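Local coordinates for protein putative glycoside hydrolase (Bacteroides thetaiotaomicron VPI-5482, PDB 3HBZ) that is of unknown function but binds calcium and may play a role in carbohydrate metabolism, possibly as a glycoside hydrolase, at residues 10-15 with 56-61; 46-51 with 72-77. All blocks are in the same frame, centred on the assembly; numbering follows the deposited sequence.

Contact 1: 10-15 with 56-61; sequences ADILSC and ATIDPP. With NA (sodium ion), chain E.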
ATOM      1  N   ALA A  10     -15.040 -17.732   7.171  1.00 45.28           N
ATOM      2  CA  ALA A  10     -15.306 -17.658   5.796  1.00 39.03           C
ATOM      3  C   ALA A  10     -15.156 -16.225   5.212  1.00 33.87           C
ATOM      4  O   ALA A  10     -15.443 -15.187   5.834  1.00 29.83           O
ATOM      5  CB  ALA A  10     -16.639 -18.238   5.515  1.00 45.30           C
ATOM      6  N   ASP A  11     -14.631 -16.210   4.006  1.00 29.37           N
ATOM      7  CA  ASP A  11     -14.147 -15.012   3.389  1.00 28.19           C
ATOM      8  C   ASP A  11     -15.009 -14.593   2.219  1.00 29.02           C
ATOM      9  O   ASP A  11     -15.638 -15.414   1.551  1.00 27.00           O
ATOM     10  CB  ASP A  11     -12.734 -15.248   2.889  1.00 30.00           C
ATOM     11  CG  ASP A  11     -11.784 -15.642   4.011  1.00 32.24           C
ATOM     12  OD1 ASP A  11     -11.849 -15.086   5.124  1.00 31.04           O
ATOM     13  OD2 ASP A  11     -10.997 -16.539   3.799  1.00 31.08           O
ATOM     14  N   ILE A  12     -14.965 -13.299   1.948  1.00 25.25           N
ATOM     15  CA  ILE A  12     -15.273 -12.778   0.634  1.00 24.03           C
ATOM     16  C   ILE A  12     -14.034 -12.973  -0.196  1.00 26.84           C
ATOM     17  O   ILE A  12     -12.994 -12.459   0.158  1.00 25.89           O
ATOM     18  CB  ILE A  12     -15.597 -11.286   0.689  1.00 25.46           C
ATOM     19  CG1 ILE A  12     -16.925 -11.067   1.459  1.00 25.75           C
ATOM     20  CG2 ILE A  12     -15.722 -10.722  -0.715  1.00 22.20           C
ATOM     21  CD1 ILE A  12     -17.296  -9.569   1.671  1.00 20.93           C
ATOM     22  N   LEU A  13     -14.162 -13.684  -1.307  1.00 26.01           N
ATOM     23  CA  LEU A  13     -13.013 -14.008  -2.163  1.00 27.08           C
ATOM     24  C   LEU A  13     -12.910 -13.107  -3.358  1.00 25.24           C
ATOM     25  O   LEU A  13     -11.869 -13.027  -3.953  1.00 27.68           O
ATOM     26  CB  LEU A  13     -13.076 -15.469  -2.617  1.00 21.19           C
ATOM     27  CG  LEU A  13     -13.027 -16.499  -1.494  1.00 28.84           C
ATOM     28  CD1 LEU A  13     -13.315 -17.880  -2.103  1.00 20.99           C
ATOM     29  CD2 LEU A  13     -11.635 -16.431  -0.790  1.00 20.43           C
ATOM     30  N   SER A  14     -13.994 -12.436  -3.739  1.00 25.47           N
ATOM     31  CA  SER A  14     -13.948 -11.453  -4.838  1.00 23.43           C
ATOM     32  C   SER A  14     -15.109 -10.515  -4.748  1.00 24.99           C
ATOM     33  O   SER A  14     -16.093 -10.809  -4.077  1.00 28.01           O
ATOM     34  CB  SER A  14     -13.953 -12.135  -6.239  1.00 26.99           C
ATOM     35  OG  SER A  14     -15.240 -12.691  -6.576  1.00 28.35           O
ATOM     36  N   CYS A  15     -14.996  -9.407  -5.469  1.00 26.23           N
ATOM     37  CA  CYS A  15     -16.036  -8.364  -5.494  1.00 26.88           C
ATOM     38  C   CYS A  15     -16.095  -7.786  -6.862  1.00 28.10           C
ATOM     39  O   CYS A  15     -15.050  -7.503  -7.434  1.00 30.37           O
ATOM     40  CB  CYS A  15     -15.655  -7.238  -4.544  1.00 23.66           C
ATOM     41  SG  CYS A  15     -16.858  -5.953  -4.393  1.00 35.39           S
ATOM     42  N   ALA A  56     -20.569 -20.740   2.685  1.00 24.65           N
ATOM     43  CA  ALA A  56     -20.832 -19.530   3.479  1.00 23.89           C
ATOM     44  C   ALA A  56     -22.058 -18.782   2.972  1.00 25.96           C
ATOM     45  O   ALA A  56     -22.492 -18.953   1.836  1.00 23.79           O
ATOM     46  CB  ALA A  56     -19.622 -18.583   3.445  1.00 23.29           C
ATOM     47  N   THR A  57     -22.604 -17.918   3.825  1.00 25.05           N
ATOM     48  CA  THR A  57     -23.603 -16.974   3.410  1.00 25.02           C
ATOM     49  C   THR A  57     -23.208 -15.575   3.824  1.00 26.68           C
ATOM     50  O   THR A  57     -22.402 -15.379   4.754  1.00 25.32           O
ATOM     51  CB  THR A  57     -24.987 -17.281   4.045  1.00 27.99           C
ATOM     52  OG1 THR A  57     -24.859 -17.267   5.470  1.00 23.10           O
ATOM     53  CG2 THR A  57     -25.559 -18.626   3.541  1.00 24.00           C
ATOM     54  N   ILE A  58     -23.805 -14.587   3.159  1.00 25.24           N
ATOM     55  CA  ILE A  58     -23.491 -13.199   3.449  1.00 24.52           C
ATOM     56  C   ILE A  58     -24.793 -12.417   3.691  1.00 24.16           C
ATOM     57  O   ILE A  58     -25.804 -12.642   3.035  1.00 22.99           O
ATOM     58  CB  ILE A  58     -22.636 -12.571   2.342  1.00 26.18           C
ATOM     59  CG1 ILE A  58     -22.130 -11.175   2.751  1.00 28.20           C
ATOM     60  CG2 ILE A  58     -23.432 -12.479   1.043  1.00 27.15           C
ATOM     61  CD1 ILE A  58     -21.071 -10.567   1.806  1.00 22.49           C
ATOM     62  N   ASP A  59     -24.746 -11.501   4.634  1.00 24.07           N
ATOM     63  CA  ASP A  59     -25.912 -10.725   5.071  1.00 22.97           C
ATOM     64  C   ASP A  59     -25.453  -9.284   5.104  1.00 25.39           C
ATOM     65  O   ASP A  59     -24.510  -8.965   5.805  1.00 26.96           O
ATOM     66  CB  ASP A  59     -26.346 -11.157   6.461  1.00 23.91           C
ATOM     67  CG  ASP A  59     -27.551 -10.376   6.990  1.00 28.61           C
ATOM     68  OD1 ASP A  59     -28.438 -10.039   6.209  1.00 37.21           O
ATOM     69  OD2 ASP A  59     -27.609 -10.113   8.204  1.00 48.22           O
ATOM     70  N   PRO A  60     -26.102  -8.404   4.320  1.00 26.55           N
ATOM     71  CA  PRO A  60     -27.173  -8.727   3.409  1.00 27.08           C
ATOM     72  C   PRO A  60     -26.644  -9.500   2.206  1.00 27.59           C
ATOM     73  O   PRO A  60     -25.436  -9.599   2.041  1.00 25.46           O
ATOM     74  CB  PRO A  60     -27.724  -7.348   2.998  1.00 29.42           C
ATOM     75  CG  PRO A  60     -26.597  -6.464   3.138  1.00 30.46           C
ATOM     76  CD  PRO A  60     -25.764  -6.977   4.283  1.00 25.25           C
ATOM     77  N   PRO A  61     -27.543 -10.078   1.390  1.00 27.55           N
ATOM     78  CA  PRO A  61     -27.052 -10.993   0.355  1.00 27.49           C
ATOM     79  C   PRO A  61     -26.283 -10.288  -0.775  1.00 25.97           C
ATOM     80  O   PRO A  61     -26.448  -9.054  -0.998  1.00 22.54           O
ATOM     81  CB  PRO A  61     -28.331 -11.660  -0.189  1.00 29.33           C
ATOM     82  CG  PRO A  61     -29.448 -11.289   0.780  1.00 30.38           C
ATOM     83  CD  PRO A  61     -29.015 -10.027   1.463  1.00 28.94           C
TER
HETATM   84 NA    NA E   4     -10.486 -16.746   6.459  1.00 56.24          NA
HETATM   85  O   HOH W   1     -10.117 -14.624   8.054  1.00 43.61           O
HETATM   86  O   HOH W   2      -8.976 -15.908   5.262  1.00 35.55           O
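Ala10 and Ala56 mark the close end of two segments that run in the same general sense and spread apart: their CA atoms are 6.3 Å apart, whereas those of Ile12 and Ile58 are already 8.7 Å apart. No hydrogen bond joins the two backbones. Each pairs with another strand instead, 10-15 with 49-52 and 56-61 with 72-77, so this is a meeting of two sheets rather than of neighbours within one. Strand 57-59 is an outermost strand of the mixed five-stranded sheet, and Ile12 stands on the small antiparallel pair formed by 12-16 and 49-52, where Leu13 and Ser14 both face Thr51 in a classic beta bulge.

At the narrow end the methyl carbons carry the contact, Ala10 CB meeting Ala56 CB at 3.6 Å. Two residues along, longer side chains span the wider gap. Ile58 CG1 lies anti to its backbone N (chi1 -171°) and the chain stays extended through chi2, which sends CD1 across to Ile12. The two isoleucines cross at about a right angle and touch at their ends, CD1 to CD1, at 3.9 Å. Val76 lies against both Ala10 and Ile12, and Phe50 against both isoleucines, so the pairing belongs to a shared apolar core.

Asp11 turns from this core. Its carboxylate chelates a sodium ion through OD1 at 2.5 Å and OD2 at 2.7 Å, with Asn7 and two waters as further ligands, while Lys85 NZ hydrogen-bonds to OD1. The chemistry therefore splits by residue: the methyl contacts impose no bond direction between the sheets, whereas the sodium and the lysine beside Asp11 would be expected to favour an ionised carboxylate.

Contact 2: 46-51 with 72-77; sequences LAPEFT and QQYTVT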
ATOM      1  N   LEU A  46     -25.321   1.262  -5.432  1.00 28.74           N
ATOM      2  CA  LEU A  46     -24.476   0.226  -6.016  1.00 26.54           C
ATOM      3  C   LEU A  46     -24.787  -1.119  -5.375  1.00 27.72           C
ATOM      4  O   LEU A  46     -25.176  -1.198  -4.201  1.00 27.20           O
ATOM      5  CB  LEU A  46     -23.013   0.586  -5.804  1.00 25.40           C
ATOM      6  CG  LEU A  46     -22.540   1.892  -6.431  1.00 28.93           C
ATOM      7  CD1 LEU A  46     -21.127   2.253  -5.923  1.00 26.16           C
ATOM      8  CD2 LEU A  46     -22.575   1.803  -7.961  1.00 25.49           C
ATOM      9  N   ALA A  47     -24.590  -2.184  -6.145  1.00 27.69           N
ATOM     10  CA  ALA A  47     -25.020  -3.512  -5.748  1.00 23.94           C
ATOM     11  C   ALA A  47     -23.861  -4.496  -5.953  1.00 26.23           C
ATOM     12  O   ALA A  47     -23.898  -5.339  -6.851  1.00 24.59           O
ATOM     13  CB  ALA A  47     -26.298  -3.934  -6.583  1.00 21.85           C
ATOM     14  N   PRO A  48     -22.821  -4.377  -5.125  1.00 26.08           N
ATOM     15  CA  PRO A  48     -21.682  -5.291  -5.208  1.00 25.77           C
ATOM     16  C   PRO A  48     -22.097  -6.772  -5.163  1.00 25.32           C
ATOM     17  O   PRO A  48     -22.990  -7.171  -4.372  1.00 24.04           O
ATOM     18  CB  PRO A  48     -20.828  -4.921  -3.980  1.00 28.43           C
ATOM     19  CG  PRO A  48     -21.409  -3.648  -3.404  1.00 27.53           C
ATOM     20  CD  PRO A  48     -22.762  -3.475  -3.954  1.00 29.79           C
ATOM     21  N   GLU A  49     -21.474  -7.575  -6.017  1.00 24.23           N
ATOM     22  CA  GLU A  49     -21.638  -9.038  -5.990  1.00 27.78           C
ATOM     23  C   GLU A  49     -20.335  -9.720  -5.603  1.00 28.72           C
ATOM     24  O   GLU A  49     -19.255  -9.297  -6.032  1.00 27.75           O
ATOM     25  CB  GLU A  49     -22.112  -9.572  -7.333  1.00 27.79           C
ATOM     26  CG  GLU A  49     -23.513  -9.186  -7.591  1.00 42.08           C
ATOM     27  CD  GLU A  49     -23.997  -9.636  -8.936  1.00 47.48           C
ATOM     28  OE1 GLU A  49     -23.252 -10.385  -9.616  1.00 38.40           O
ATOM     29  OE2 GLU A  49     -25.109  -9.202  -9.294  1.00 44.83           O
ATOM     30  N   PHE A  50     -20.444 -10.747  -4.763  1.00 27.08           N
ATOM     31  CA  PHE A  50     -19.279 -11.367  -4.161  1.00 25.79           C
ATOM     32  C   PHE A  50     -19.202 -12.847  -4.557  1.00 27.87           C
ATOM     33  O   PHE A  50     -20.219 -13.483  -4.905  1.00 25.33           O
ATOM     34  CB  PHE A  50     -19.318 -11.253  -2.627  1.00 26.75           C
ATOM     35  CG  PHE A  50     -19.606  -9.868  -2.131  1.00 24.16           C
ATOM     36  CD1 PHE A  50     -18.609  -8.897  -2.127  1.00 29.39           C
ATOM     37  CD2 PHE A  50     -20.897  -9.493  -1.767  1.00 29.93           C
ATOM     38  CE1 PHE A  50     -18.879  -7.585  -1.709  1.00 24.57           C
ATOM     39  CE2 PHE A  50     -21.165  -8.193  -1.320  1.00 31.04           C
ATOM     40  CZ  PHE A  50     -20.149  -7.242  -1.280  1.00 29.04           C
ATOM     41  N   THR A  51     -17.994 -13.390  -4.504  1.00 26.81           N
ATOM     42  CA  THR A  51     -17.839 -14.809  -4.356  1.00 24.79           C
ATOM     43  C   THR A  51     -17.406 -15.048  -2.915  1.00 26.48           C
ATOM     44  O   THR A  51     -16.791 -14.164  -2.287  1.00 23.91           O
ATOM     45  CB  THR A  51     -16.859 -15.418  -5.362  1.00 25.62           C
ATOM     46  OG1 THR A  51     -15.570 -14.817  -5.181  1.00 25.50           O
ATOM     47  CG2 THR A  51     -17.367 -15.228  -6.828  1.00 22.69           C
ATOM     48  N   GLN A  72     -20.285   0.474   4.128  1.00 22.92           N
ATOM     49  CA  GLN A  72     -21.384  -0.394   4.478  1.00 23.08           C
ATOM     50  C   GLN A  72     -20.793  -1.701   4.937  1.00 25.27           C
ATOM     51  O   GLN A  72     -19.811  -2.169   4.347  1.00 25.46           O
ATOM     52  CB  GLN A  72     -22.241  -0.654   3.230  1.00 22.37           C
ATOM     53  CG  GLN A  72     -22.906   0.576   2.683  1.00 25.36           C
ATOM     54  CD  GLN A  72     -23.903   1.145   3.663  1.00 28.45           C
ATOM     55  OE1 GLN A  72     -24.761   0.442   4.167  1.00 29.90           O
ATOM     56  NE2 GLN A  72     -23.771   2.413   3.951  1.00 35.94           N
ATOM     57  N   GLN A  73     -21.377  -2.279   5.980  1.00 23.91           N
ATOM     58  CA  GLN A  73     -20.897  -3.538   6.541  1.00 26.09           C
ATOM     59  C   GLN A  73     -21.724  -4.743   6.083  1.00 26.29           C
ATOM     60  O   GLN A  73     -22.950  -4.683   5.978  1.00 24.11           O
ATOM     61  CB  GLN A  73     -20.943  -3.507   8.071  1.00 29.93           C
ATOM     62  CG  GLN A  73     -20.032  -2.459   8.713  1.00 42.03           C
ATOM     63  CD  GLN A  73     -19.852  -2.690  10.184  1.00 52.66           C
ATOM     64  OE1 GLN A  73     -20.395  -3.641  10.742  1.00 69.75           O
ATOM     65  NE2 GLN A  73     -19.078  -1.836  10.825  1.00 63.98           N
ATOM     66  N   TYR A  74     -21.030  -5.842   5.840  1.00 24.55           N
ATOM     67  CA  TYR A  74     -21.620  -7.129   5.564  1.00 25.81           C
ATOM     68  C   TYR A  74     -21.041  -8.164   6.511  1.00 27.29           C
ATOM     69  O   TYR A  74     -19.861  -8.108   6.850  1.00 30.75           O
ATOM     70  CB  TYR A  74     -21.260  -7.608   4.148  1.00 24.24           C
ATOM     71  CG  TYR A  74     -21.745  -6.751   2.976  1.00 29.01           C
ATOM     72  CD1 TYR A  74     -21.165  -5.530   2.689  1.00 22.68           C
ATOM     73  CD2 TYR A  74     -22.748  -7.201   2.119  1.00 30.20           C
ATOM     74  CE1 TYR A  74     -21.571  -4.768   1.583  1.00 27.57           C
ATOM     75  CE2 TYR A  74     -23.168  -6.448   1.024  1.00 29.25           C
ATOM     76  CZ  TYR A  74     -22.568  -5.238   0.753  1.00 27.33           C
ATOM     77  OH  TYR A  74     -22.976  -4.491  -0.314  1.00 26.67           O
ATOM     78  N   THR A  75     -21.850  -9.143   6.883  1.00 27.03           N
ATOM     79  CA  THR A  75     -21.379 -10.270   7.689  1.00 26.20           C
ATOM     80  C   THR A  75     -21.455 -11.580   6.897  1.00 26.62           C
ATOM     81  O   THR A  75     -22.497 -11.931   6.376  1.00 24.88           O
ATOM     82  CB  THR A  75     -22.238 -10.359   8.994  1.00 27.94           C
ATOM     83  OG1 THR A  75     -22.003  -9.181   9.737  1.00 29.45           O
ATOM     84  CG2 THR A  75     -21.882 -11.546   9.863  1.00 22.85           C
ATOM     85  N   VAL A  76     -20.340 -12.290   6.864  1.00 25.33           N
ATOM     86  CA  VAL A  76     -20.225 -13.596   6.256  1.00 25.73           C
ATOM     87  C   VAL A  76     -20.242 -14.610   7.402  1.00 23.90           C
ATOM     88  O   VAL A  76     -19.515 -14.478   8.392  1.00 25.10           O
ATOM     89  CB  VAL A  76     -18.939 -13.716   5.470  1.00 24.29           C
ATOM     90  CG1 VAL A  76     -18.799 -15.083   4.849  1.00 26.15           C
ATOM     91  CG2 VAL A  76     -18.855 -12.605   4.380  1.00 21.89           C
ATOM     92  N   THR A  77     -21.129 -15.593   7.274  1.00 23.83           N
ATOM     93  CA  THR A  77     -21.234 -16.692   8.201  1.00 22.53           C
ATOM     94  C   THR A  77     -20.811 -17.949   7.488  1.00 25.85           C
ATOM     95  O   THR A  77     -21.300 -18.215   6.376  1.00 23.64           O
ATOM     96  CB  THR A  77     -22.682 -16.858   8.674  1.00 26.25           C
ATOM     97  OG1 THR A  77     -23.121 -15.619   9.244  1.00 21.79           O
ATOM     98  CG2 THR A  77     -22.789 -18.016   9.704  1.00 20.52           C
TER
HETATM   99  O   HOH W   3     -24.428  -5.952  -2.234  1.00 24.58           O
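Phe50 lays the CE2-CZ edge of its ring over one face of Tyr74, a T-shaped (edge-to-face) aromatic pair in the apolar layer between two beta-sheets of the N-terminal region. The evidence is geometric: the ring centroids are 5.0 Å apart and the planes meet at 75°. The edge does not aim at the middle of the tyrosine. Phe50 CZ sits above the plane, shifted toward the rim, 3.7 Å from Tyr74 CZ, and Phe50 CE2 approaches Tyr74 CE2 to 3.5 Å, so the overlap falls on the hydroxyl half of the ring.

Both aromatic side chains leave their strands in the same way, with CG anti to the carbonyl carbon (chi1 -49° in Phe50, -62° in Tyr74), and each reaches into the space between the sheets. The CA atoms of Phe50 and Val76 are 10.7 Å apart, too far for backbone hydrogen bonds, so that side chains and one water make the connection. Ile58 touches both rings and Ile12 touches Phe50, which puts aliphatic side chains against the aromatic pair; Val89 of strand 84-92 packs on Tyr74. Arg66 makes a cation-pi interaction with the tyrosine, adding a charged partner to the ring.

Pro48 extends the contact toward the loop before strand 49-52. Its ring reaches the phenol oxygen, with Pro48 CG 3.6 Å from Tyr74 OH, while its carbonyl carbon stands over one face of the Phe50 ring. The tyrosine hydroxyl, beside the Pro48 ring, also binds a water. It donates to that water, Tyr74 OH to water oxygen being 2.8 Å, and the water in turn donates to Pro48 O at 2.9 Å, completing a one-water bridge from phenol to backbone.

From the N terminus, the chain runs through 10-15, then 46-51 and 56-61, and reaches 72-77. Contact 1 therefore closes a loop with 40 residues between its segments and contact 2 one with 20; because the segments alternate, the two loops cross. Their centres are only 6 Å apart. Hydrogen bonds probably join them within both sheets: Ser14 OG meets Thr51 OG1 at 2.6 Å on the two-stranded side, and Thr57 O meets Thr77 N at 2.8 Å on the five-stranded side. Together they fasten pair 12-16/49-52 onto neighbouring strands 57-59 and 72-77, in the region that also carries the calcium ligands Glu9 and Lys84.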